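Local structure of ofchtiv-allosamidin (Ostrinia furnacalis, 6JMB) at residues 41-45 with 91-95; 63-67 with 115-119; 202-207 with 248-254. The protein probably hydrolyses the beta-1,4 linkages of chitin, as a group IV insect chitinase of glycosyl hydrolase family 18, and here holds the inhibitor allosamidin. All blocks are in the same frame, centred on the assembly; numbering follows the deposited sequence.

Interaction 1: residues 41-45 with 91-95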
loop_
_atom_site.group_PDB
_atom_site.type_symbol
_atom_site.label_atom_id
_atom_site.label_comp_id
_atom_site.label_asym_id
_atom_site.label_seq_id
_atom_site.Cartn_x
_atom_site.Cartn_y
_atom_site.Cartn_z
ATOM N N ILE A 41 -8.947 10.277 -3.328
ATOM C CA ILE A 41 -9.875 10.972 -4.201
ATOM C C ILE A 41 -10.167 10.082 -5.404
ATOM O O ILE A 41 -9.541 9.041 -5.603
ATOM C CB ILE A 41 -9.364 12.369 -4.633
ATOM C CG1 ILE A 41 -8.079 12.253 -5.460
ATOM C CG2 ILE A 41 -9.181 13.271 -3.416
ATOM C CD1 ILE A 41 -7.660 13.571 -6.114
ATOM N N GLY A 42 -11.131 10.498 -6.219
ATOM C CA GLY A 42 -11.521 9.725 -7.382
ATOM C C GLY A 42 -11.693 10.575 -8.620
ATOM O O GLY A 42 -11.322 11.754 -8.633
ATOM N N ILE A 43 -12.251 9.981 -9.674
ATOM C CA ILE A 43 -12.541 10.697 -10.911
ATOM C C ILE A 43 -13.872 10.209 -11.457
ATOM O O ILE A 43 -14.386 9.161 -11.065
ATOM C CB ILE A 43 -11.460 10.511 -12.003
ATOM C CG1 ILE A 43 -11.472 9.076 -12.532
ATOM C CG2 ILE A 43 -10.088 10.882 -11.479
ATOM C CD1 ILE A 43 -10.659 8.889 -13.800
ATOM N N ASN A 44 -14.424 10.980 -12.385
ATOM C CA ASN A 44 -15.418 10.431 -13.292
ATOM C C ASN A 44 -14.738 10.088 -14.619
ATOM O O ASN A 44 -13.563 10.396 -14.835
ATOM C CB ASN A 44 -16.639 11.360 -13.430
ATOM C CG ASN A 44 -16.324 12.685 -14.110
ATOM O OD1 ASN A 44 -15.350 12.819 -14.849
ATOM N ND2 ASN A 44 -17.186 13.675 -13.882
ATOM N N ALA A 45 -15.483 9.434 -15.514
ATOM C CA ALA A 45 -14.876 8.989 -16.768
ATOM C C ALA A 45 -14.429 10.155 -17.642
ATOM O O ALA A 45 -13.544 9.982 -18.493
ATOM C CB ALA A 45 -15.839 8.084 -17.538
ATOM N N GLN A 91 -13.295 3.923 -15.341
ATOM C CA GLN A 91 -13.295 5.372 -15.525
ATOM C C GLN A 91 -11.902 5.887 -15.864
ATOM O O GLN A 91 -11.763 6.830 -16.653
ATOM C CB GLN A 91 -13.842 6.077 -14.288
ATOM C CG GLN A 91 -15.309 5.800 -14.014
ATOM C CD GLN A 91 -15.742 6.282 -12.646
ATOM O OE1 GLN A 91 -16.526 7.225 -12.533
ATOM N NE2 GLN A 91 -15.234 5.641 -11.602
ATOM N N TYR A 92 -10.863 5.264 -15.286
ATOM C CA TYR A 92 -9.482 5.642 -15.578
ATOM C C TYR A 92 -9.105 5.258 -16.999
ATOM O O TYR A 92 -8.407 6.011 -17.691
ATOM C CB TYR A 92 -8.536 4.999 -14.545
ATOM C CG TYR A 92 -8.826 5.537 -13.169
ATOM C CD1 TYR A 92 -9.821 4.976 -12.382
ATOM C CD2 TYR A 92 -8.168 6.660 -12.690
ATOM C CE1 TYR A 92 -10.142 5.508 -11.151
ATOM C CE2 TYR A 92 -8.478 7.196 -11.457
ATOM C CZ TYR A 92 -9.462 6.613 -10.693
ATOM O OH TYR A 92 -9.787 7.152 -9.469
ATOM N N SER A 93 -9.574 4.094 -17.451
ATOM C CA SER A 93 -9.349 3.664 -18.826
ATOM C C SER A 93 -9.975 4.642 -19.813
ATOM O O SER A 93 -9.344 5.037 -20.802
ATOM C CB SER A 93 -9.931 2.263 -18.997
ATOM O OG SER A 93 -9.756 1.783 -20.316
ATOM N N ILE A 94 -11.218 5.052 -19.554
ATOM C CA ILE A 94 -11.889 6.014 -20.430
ATOM C C ILE A 94 -11.172 7.359 -20.402
ATOM O O ILE A 94 -10.892 7.954 -21.448
ATOM C CB ILE A 94 -13.366 6.152 -20.031
ATOM C CG1 ILE A 94 -14.110 4.846 -20.292
ATOM C CG2 ILE A 94 -14.016 7.305 -20.788
ATOM C CD1 ILE A 94 -15.452 4.779 -19.589
ATOM N N MET A 95 -10.850 7.850 -19.204
ATOM C CA MET A 95 -10.212 9.159 -19.084
ATOM C C MET A 95 -8.870 9.183 -19.803
ATOM O O MET A 95 -8.559 10.127 -20.541
ATOM C CB MET A 95 -10.026 9.513 -17.605
ATOM C CG MET A 95 -9.216 10.791 -17.355
ATOM S SD MET A 95 -7.424 10.566 -17.258
ATOM C CE MET A 95 -7.269 9.718 -15.686
HETATM O O HOH W 1 -15.492 7.514 -9.118
HETATM O O HOH W 2 -17.834 8.067 -14.831
#
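Ile-43 lays its outer methyl on the ring of Tyr-92, and this apolar meeting joins the end of strand 41-43 to helix 91-95. Ile-43 CD1 lies 3.7 Å from the centroid of the Tyr-92 ring and 19° off its normal, a CH-pi contact over one face, displaced toward CD2 and CE2. With CG1 of Ile-43 between the backbone N and the carbonyl carbon (chi1 69°), the branch runs across that face, and CG1 itself comes down near CE2 and CZ. The same methyl also touches CB of Met-95 at 3.9 Å, and the doubly bent Met-95 chain brings its CE back toward it. Farther along, CB of Ala-45 packs against CG2 of Ile-94 at 3.8 Å.

Polar links between the segments run through water. OE1 of Gln-91 stands 3.2 Å from the Ile-43 carbonyl O, but both are acceptors and no bond joins them. Instead one water accepts from Ala-45 N and donates to Gln-91 OE1, 2.8 Å from each atom. A second water accepts from Gln-91 NE2 and lies within bonding distance of Ile-43 O.

The hydroxyl of Tyr-92 reaches the backbone of Gly-42, OH 3.7 Å from its CA. It is hydrogen-bonded to Glu-87 OE1. That carboxylate oxygen also accepts from the backbone N of Ile-43. An alanine at Tyr-92 takes away ring and hydroxyl together, which would probably open a gap beside the Ile-43 methyl and leave Glu-87 without its phenol partner.

Val-82 on the neighbouring strand, Phe-105 on helix 99-116 and the ring of Trp-125 also pack here. The arrangement belongs to the TIM barrel of family 18: the C-terminal end of barrel strand 35-43 is packed against the short helix that follows the pocket residues Gly-84, Trp-85 and Ser-86.

Interaction 2: residues 63-67 with 115-119; sequences FKQFT and EYNFD
Phe-63 meets two aromatic rings of 115-119. Its CD2 comes down over the centre of one face of Tyr-116, 3.4 Å from CE2 of that ring, with the planes turned 46° apart. Phe-118 approaches differently, presenting its edge to the face of Phe-63 in an offset edge-to-face pair (planes at 77°). The next residue, Lys-64, bends at chi2 and carries its NZ toward Asn-117, where it donates to a water 2.7 Å away that also accepts from Asn-117 ND2. Phe-66 adds its CD2 against CE1 of Phe-118 at 3.8 Å.

Thr-67 works with both branches. OG1, held between the backbone N and the carbonyl carbon (chi1 62°), donates to the carbonyl O of Tyr-116 at 2.7 Å, nearly along the C=O axis, and accepts from the Lys-64 water. CG2 meanwhile rests over the face of Phe-118, 3.6 Å from its centroid.

The helix leading into this segment closes in a Schellman motif, with Asn-117 at positive phi. The Thr-67 hydroxyl thus serves a carbonyl at a helix C-terminus, and the Lys-64 ammonium, linked to that hydroxyl through the water, would probably offset the partial negative charge there, while the aromatic cluster supplies the apolar half.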
loop_
_atom_site.group_PDB
_atom_site.type_symbol
_atom_site.label_atom_id
_atom_site.label_comp_id
_atom_site.label_asym_id
_atom_site.label_seq_id
_atom_site.Cartn_x
_atom_site.Cartn_y
_atom_site.Cartn_z
ATOM N N PHE A 63 -9.079 17.549 4.196
ATOM C CA PHE A 63 -7.946 17.774 3.298
ATOM C C PHE A 63 -6.977 18.769 3.921
ATOM O O PHE A 63 -5.763 18.536 3.971
ATOM C CB PHE A 63 -8.419 18.389 1.977
ATOM C CG PHE A 63 -9.082 17.439 0.991
ATOM C CD1 PHE A 63 -8.714 16.106 0.844
ATOM C CD2 PHE A 63 -10.059 17.944 0.149
ATOM C CE1 PHE A 63 -9.347 15.299 -0.120
ATOM C CE2 PHE A 63 -10.688 17.150 -0.800
ATOM C CZ PHE A 63 -10.334 15.831 -0.942
ATOM N N LYS A 64 -7.510 19.907 4.382
ATOM C CA LYS A 64 -6.665 20.979 4.892
ATOM C C LYS A 64 -6.055 20.631 6.245
ATOM O O LYS A 64 -4.913 21.011 6.517
ATOM C CB LYS A 64 -7.476 22.274 4.967
ATOM C CG LYS A 64 -6.674 23.494 5.385
ATOM C CD LYS A 64 -5.614 23.848 4.352
ATOM C CE LYS A 64 -5.011 25.215 4.638
ATOM N NZ LYS A 64 -3.708 25.409 3.952
ATOM N N GLN A 65 -6.780 19.903 7.097
ATOM C CA GLN A 65 -6.175 19.459 8.349
ATOM C C GLN A 65 -4.977 18.563 8.069
ATOM O O GLN A 65 -3.937 18.672 8.730
ATOM C CB GLN A 65 -7.197 18.707 9.194
ATOM C CG GLN A 65 -8.258 19.587 9.819
ATOM C CD GLN A 65 -9.228 18.785 10.656
ATOM O OE1 GLN A 65 -10.444 18.911 10.510
ATOM N NE2 GLN A 65 -8.693 17.940 11.534
ATOM N N PHE A 66 -5.104 17.695 7.062
ATOM C CA PHE A 66 -4.028 16.787 6.686
ATOM C C PHE A 66 -2.809 17.551 6.187
ATOM O O PHE A 66 -1.686 17.312 6.642
ATOM C CB PHE A 66 -4.559 15.827 5.619
ATOM C CG PHE A 66 -3.590 14.750 5.203
ATOM C CD1 PHE A 66 -3.496 13.561 5.917
ATOM C CD2 PHE A 66 -2.808 14.911 4.073
ATOM C CE1 PHE A 66 -2.625 12.559 5.513
ATOM C CE2 PHE A 66 -1.928 13.913 3.668
ATOM C CZ PHE A 66 -1.845 12.737 4.389
ATOM N N THR A 67 -3.003 18.481 5.243
ATOM C CA THR A 67 -1.849 19.220 4.741
ATOM C C THR A 67 -1.275 20.157 5.792
ATOM O O THR A 67 -0.083 20.477 5.736
ATOM C CB THR A 67 -2.169 19.962 3.440
ATOM O OG1 THR A 67 -3.196 20.931 3.685
ATOM C CG2 THR A 67 -2.633 18.984 2.366
ATOM N N GLU A 115 -5.592 24.179 -3.985
ATOM C CA GLU A 115 -6.542 24.791 -3.061
ATOM C C GLU A 115 -6.443 24.195 -1.662
ATOM O O GLU A 115 -6.689 24.896 -0.674
ATOM C CB GLU A 115 -7.966 24.719 -3.610
ATOM C CG GLU A 115 -8.641 23.378 -3.487
ATOM C CD GLU A 115 -10.031 23.378 -4.093
ATOM O OE1 GLU A 115 -10.870 24.165 -3.620
ATOM O OE2 GLU A 115 -10.277 22.595 -5.040
ATOM N N TYR A 116 -6.061 22.927 -1.552
ATOM C CA TYR A 116 -5.961 22.264 -0.260
ATOM C C TYR A 116 -4.530 22.162 0.242
ATOM O O TYR A 116 -4.306 21.589 1.308
ATOM C CB TYR A 116 -6.637 20.886 -0.311
ATOM C CG TYR A 116 -8.110 20.986 -0.657
ATOM C CD1 TYR A 116 -8.987 21.693 0.159
ATOM C CD2 TYR A 116 -8.620 20.395 -1.805
ATOM C CE1 TYR A 116 -10.334 21.800 -0.162
ATOM C CE2 TYR A 116 -9.967 20.499 -2.135
ATOM C CZ TYR A 116 -10.814 21.204 -1.305
ATOM O OH TYR A 116 -12.153 21.316 -1.620
ATOM N N ASN A 117 -3.567 22.712 -0.500
ATOM C CA ASN A 117 -2.164 22.795 -0.093
ATOM C C ASN A 117 -1.455 21.438 -0.069
ATOM O O ASN A 117 -0.570 21.204 0.765
ATOM C CB ASN A 117 -1.975 23.548 1.231
ATOM C CG ASN A 117 -0.557 24.035 1.418
ATOM O OD1 ASN A 117 0.110 24.418 0.456
ATOM N ND2 ASN A 117 -0.082 24.008 2.656
ATOM N N PHE A 118 -1.821 20.541 -0.978
ATOM C CA PHE A 118 -1.048 19.327 -1.181
ATOM C C PHE A 118 0.233 19.644 -1.952
ATOM O O PHE A 118 0.347 20.676 -2.624
ATOM C CB PHE A 118 -1.871 18.294 -1.957
ATOM C CG PHE A 118 -2.944 17.624 -1.137
ATOM C CD1 PHE A 118 -2.626 16.606 -0.244
ATOM C CD2 PHE A 118 -4.277 17.996 -1.276
ATOM C CE1 PHE A 118 -3.616 15.989 0.504
ATOM C CE2 PHE A 118 -5.277 17.380 -0.531
ATOM C CZ PHE A 118 -4.945 16.375 0.364
ATOM N N ASP A 119 1.200 18.732 -1.865
ATOM C CA ASP A 119 2.480 18.897 -2.542
ATOM C C ASP A 119 2.601 18.061 -3.803
ATOM O O ASP A 119 3.652 18.093 -4.455
ATOM C CB ASP A 119 3.624 18.563 -1.585
ATOM C CG ASP A 119 3.611 19.435 -0.369
ATOM O OD1 ASP A 119 3.867 20.651 -0.512
ATOM O OD2 ASP A 119 3.308 18.923 0.728
HETATM O O HOH W 3 -2.368 23.274 4.777
#

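Interaction 3: residues 202-207 with 248-254; sequences VTGHNA and PFYGRTF
Asn-206, in the loop 202-207, sets its amide against Tyr-250 and Arg-252. Strand 243-256 of the family 18 TIM barrel runs on, past a break, as 250-254 beside the antiparallel strands 283-285 and 317-320, consistent with the alpha+beta insertion of many family 18 chitinases. Asn-206 CG is anti to the backbone N (chi1 -174°), which carries the amide toward the strand. ND2 gives only a weak bond to the Tyr-250 carbonyl O, at 3.3 Å and an N-H...O angle of 120°. A water reinforces this link, accepting from Asn-206 ND2 at 3.0 Å and donating to Tyr-250 O at 2.8 Å. The amide plane is tilted 57° to the Tyr-250 ring, with ND2 close to CE2, and OD1 lies at the edge of the Arg-252 guanidinium.

On either side of this polar centre the contact is apolar. CB of Ala-207 touches CG of Pro-248 at 3.9 Å, while at the other end CA of Thr-203 sits over one face of the Phe-254 ring, 4.0 Å from its centroid. Trp-318 meets the same ring steeply.

The second shell turns on Asp-194, a neighbour in the allosamizoline pocket. Tyr-250 itself touches both allosamizoline and the adjoining N-acetylallosamine sugar. Asn-206 OD1 accepts the backbone N-H of Asp-194, whose carboxylate oxygen OD1 meets both Tyr-250 OH and Arg-252 NH2.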
loop_
_atom_site.group_PDB
_atom_site.type_symbol
_atom_site.label_atom_id
_atom_site.label_comp_id
_atom_site.label_asym_id
_atom_site.label_seq_id
_atom_site.Cartn_x
_atom_site.Cartn_y
_atom_site.Cartn_z
ATOM N N VAL A 202 -5.594 -21.949 -0.818
ATOM C CA VAL A 202 -4.785 -22.392 0.308
ATOM C C VAL A 202 -4.335 -21.152 1.066
ATOM O O VAL A 202 -4.331 -20.040 0.533
ATOM C CB VAL A 202 -3.545 -23.196 -0.154
ATOM C CG1 VAL A 202 -3.967 -24.490 -0.872
ATOM C CG2 VAL A 202 -2.669 -22.354 -1.080
ATOM N N THR A 203 -3.953 -21.352 2.324
ATOM C CA THR A 203 -3.359 -20.268 3.099
ATOM C C THR A 203 -2.045 -19.832 2.463
ATOM O O THR A 203 -1.360 -20.609 1.795
ATOM C CB THR A 203 -3.089 -20.725 4.535
ATOM O OG1 THR A 203 -2.197 -21.850 4.516
ATOM C CG2 THR A 203 -4.388 -21.109 5.239
ATOM N N GLY A 204 -1.702 -18.569 2.669
ATOM C CA GLY A 204 -0.466 -18.033 2.130
ATOM C C GLY A 204 -0.188 -16.699 2.780
ATOM O O GLY A 204 -1.054 -16.107 3.433
ATOM N N HIS A 205 1.039 -16.236 2.603
ATOM C CA HIS A 205 1.472 -15.023 3.276
ATOM C C HIS A 205 1.082 -13.784 2.487
ATOM O O HIS A 205 1.130 -13.760 1.253
ATOM C CB HIS A 205 2.979 -15.036 3.519
ATOM C CG HIS A 205 3.436 -16.192 4.352
ATOM N ND1 HIS A 205 2.964 -16.432 5.623
ATOM C CD2 HIS A 205 4.323 -17.181 4.085
ATOM C CE1 HIS A 205 3.546 -17.516 6.108
ATOM N NE2 HIS A 205 4.376 -17.987 5.195
ATOM N N ASN A 206 0.706 -12.749 3.226
ATOM C CA ASN A 206 0.358 -11.471 2.621
ATOM C C ASN A 206 1.580 -10.833 1.972
ATOM O O ASN A 206 1.479 -10.241 0.888
ATOM C CB ASN A 206 -0.217 -10.584 3.727
ATOM C CG ASN A 206 -0.764 -9.268 3.226
ATOM O OD1 ASN A 206 -1.306 -9.167 2.124
ATOM N ND2 ASN A 206 -0.652 -8.245 4.063
ATOM N N ALA A 207 2.744 -10.970 2.601
ATOM C CA ALA A 207 3.959 -10.356 2.079
ATOM C C ALA A 207 5.179 -11.209 2.398
ATOM O O ALA A 207 6.092 -10.753 3.097
ATOM C CB ALA A 207 4.115 -8.947 2.657
ATOM N N PRO A 248 3.022 -4.000 4.463
ATOM C CA PRO A 248 1.653 -3.921 4.994
ATOM C C PRO A 248 1.602 -3.756 6.507
ATOM O O PRO A 248 2.359 -4.404 7.236
ATOM C CB PRO A 248 1.068 -5.279 4.596
ATOM C CG PRO A 248 2.259 -6.216 4.724
ATOM C CD PRO A 248 3.496 -5.398 4.365
ATOM N N PHE A 249 0.684 -2.919 6.990
ATOM C CA PHE A 249 0.381 -2.804 8.411
ATOM C C PHE A 249 -0.892 -3.564 8.767
ATOM O O PHE A 249 -1.549 -3.251 9.767
ATOM C CB PHE A 249 0.244 -1.336 8.825
ATOM C CG PHE A 249 1.552 -0.601 9.005
ATOM C CD1 PHE A 249 2.754 -1.082 8.492
ATOM C CD2 PHE A 249 1.561 0.591 9.707
ATOM C CE1 PHE A 249 3.942 -0.369 8.675
ATOM C CE2 PHE A 249 2.737 1.305 9.896
ATOM C CZ PHE A 249 3.933 0.825 9.385
ATOM N N TYR A 250 -1.262 -4.533 7.944
ATOM C CA TYR A 250 -2.440 -5.354 8.152
ATOM C C TYR A 250 -2.060 -6.774 7.772
ATOM O O TYR A 250 -1.048 -7.011 7.103
ATOM C CB TYR A 250 -3.619 -4.879 7.281
ATOM C CG TYR A 250 -3.296 -4.964 5.805
ATOM C CD1 TYR A 250 -2.563 -3.959 5.178
ATOM C CD2 TYR A 250 -3.693 -6.054 5.046
ATOM C CE1 TYR A 250 -2.232 -4.040 3.845
ATOM C CE2 TYR A 250 -3.367 -6.142 3.698
ATOM C CZ TYR A 250 -2.635 -5.125 3.107
ATOM O OH TYR A 250 -2.297 -5.188 1.771
ATOM N N GLY A 251 -2.887 -7.721 8.215
ATOM C CA GLY A 251 -2.747 -9.109 7.845
ATOM C C GLY A 251 -3.997 -9.592 7.129
ATOM O O GLY A 251 -4.997 -8.872 7.018
ATOM N N ARG A 252 -3.932 -10.829 6.642
ATOM C CA ARG A 252 -5.058 -11.444 5.953
ATOM C C ARG A 252 -5.420 -12.757 6.631
ATOM O O ARG A 252 -4.554 -13.456 7.173
ATOM C CB ARG A 252 -4.775 -11.607 4.451
ATOM C CG ARG A 252 -4.625 -10.256 3.764
ATOM C CD ARG A 252 -4.653 -10.358 2.243
ATOM N NE ARG A 252 -4.816 -9.031 1.651
ATOM C CZ ARG A 252 -5.977 -8.386 1.564
ATOM N NH1 ARG A 252 -7.093 -8.955 2.007
ATOM N NH2 ARG A 252 -6.027 -7.170 1.022
ATOM N N THR A 253 -6.719 -13.075 6.628
ATOM C CA THR A 253 -7.262 -14.118 7.486
ATOM C C THR A 253 -8.039 -15.141 6.668
ATOM O O THR A 253 -8.694 -14.809 5.672
ATOM C CB THR A 253 -8.160 -13.540 8.594
ATOM O OG1 THR A 253 -9.404 -13.121 8.026
ATOM C CG2 THR A 253 -7.495 -12.347 9.287
ATOM N N PHE A 254 -7.957 -16.392 7.122
ATOM C CA PHE A 254 -8.468 -17.543 6.395
ATOM C C PHE A 254 -9.220 -18.455 7.357
ATOM O O PHE A 254 -8.963 -18.471 8.564
ATOM C CB PHE A 254 -7.322 -18.391 5.817
ATOM C CG PHE A 254 -6.437 -17.681 4.831
ATOM C CD1 PHE A 254 -5.506 -16.740 5.251
ATOM C CD2 PHE A 254 -6.495 -18.004 3.479
ATOM C CE1 PHE A 254 -4.670 -16.108 4.333
ATOM C CE2 PHE A 254 -5.659 -17.377 2.560
ATOM C CZ PHE A 254 -4.749 -16.431 2.992
HETATM O O HOH W 4 0.957 -8.933 6.503
#

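Overall arrangement
Interactions 1 and 2 touch although their centres are about 22 Å apart: Ile-41 CG2 meets Phe-63 CZ at 3.7 Å, and their segments alternate along the chain, with helix 90-97 followed directly by helix 99-116. Interaction 3 follows in sequence and stands apart, its nearest atoms about 17 Å from interaction 1 and about 13 Å from interaction 2, on the opposite side of the chain's centre from the latter. It alone of the three supplies a pocket residue, the side chain of Tyr-250 lying about 3 Å from allosamizoline. The side chain of Tyr-92 in interaction 1 remains about 10 Å from allosamizoline, and that of Phe-66 in interaction 2 about 12 Å from allosamizoline.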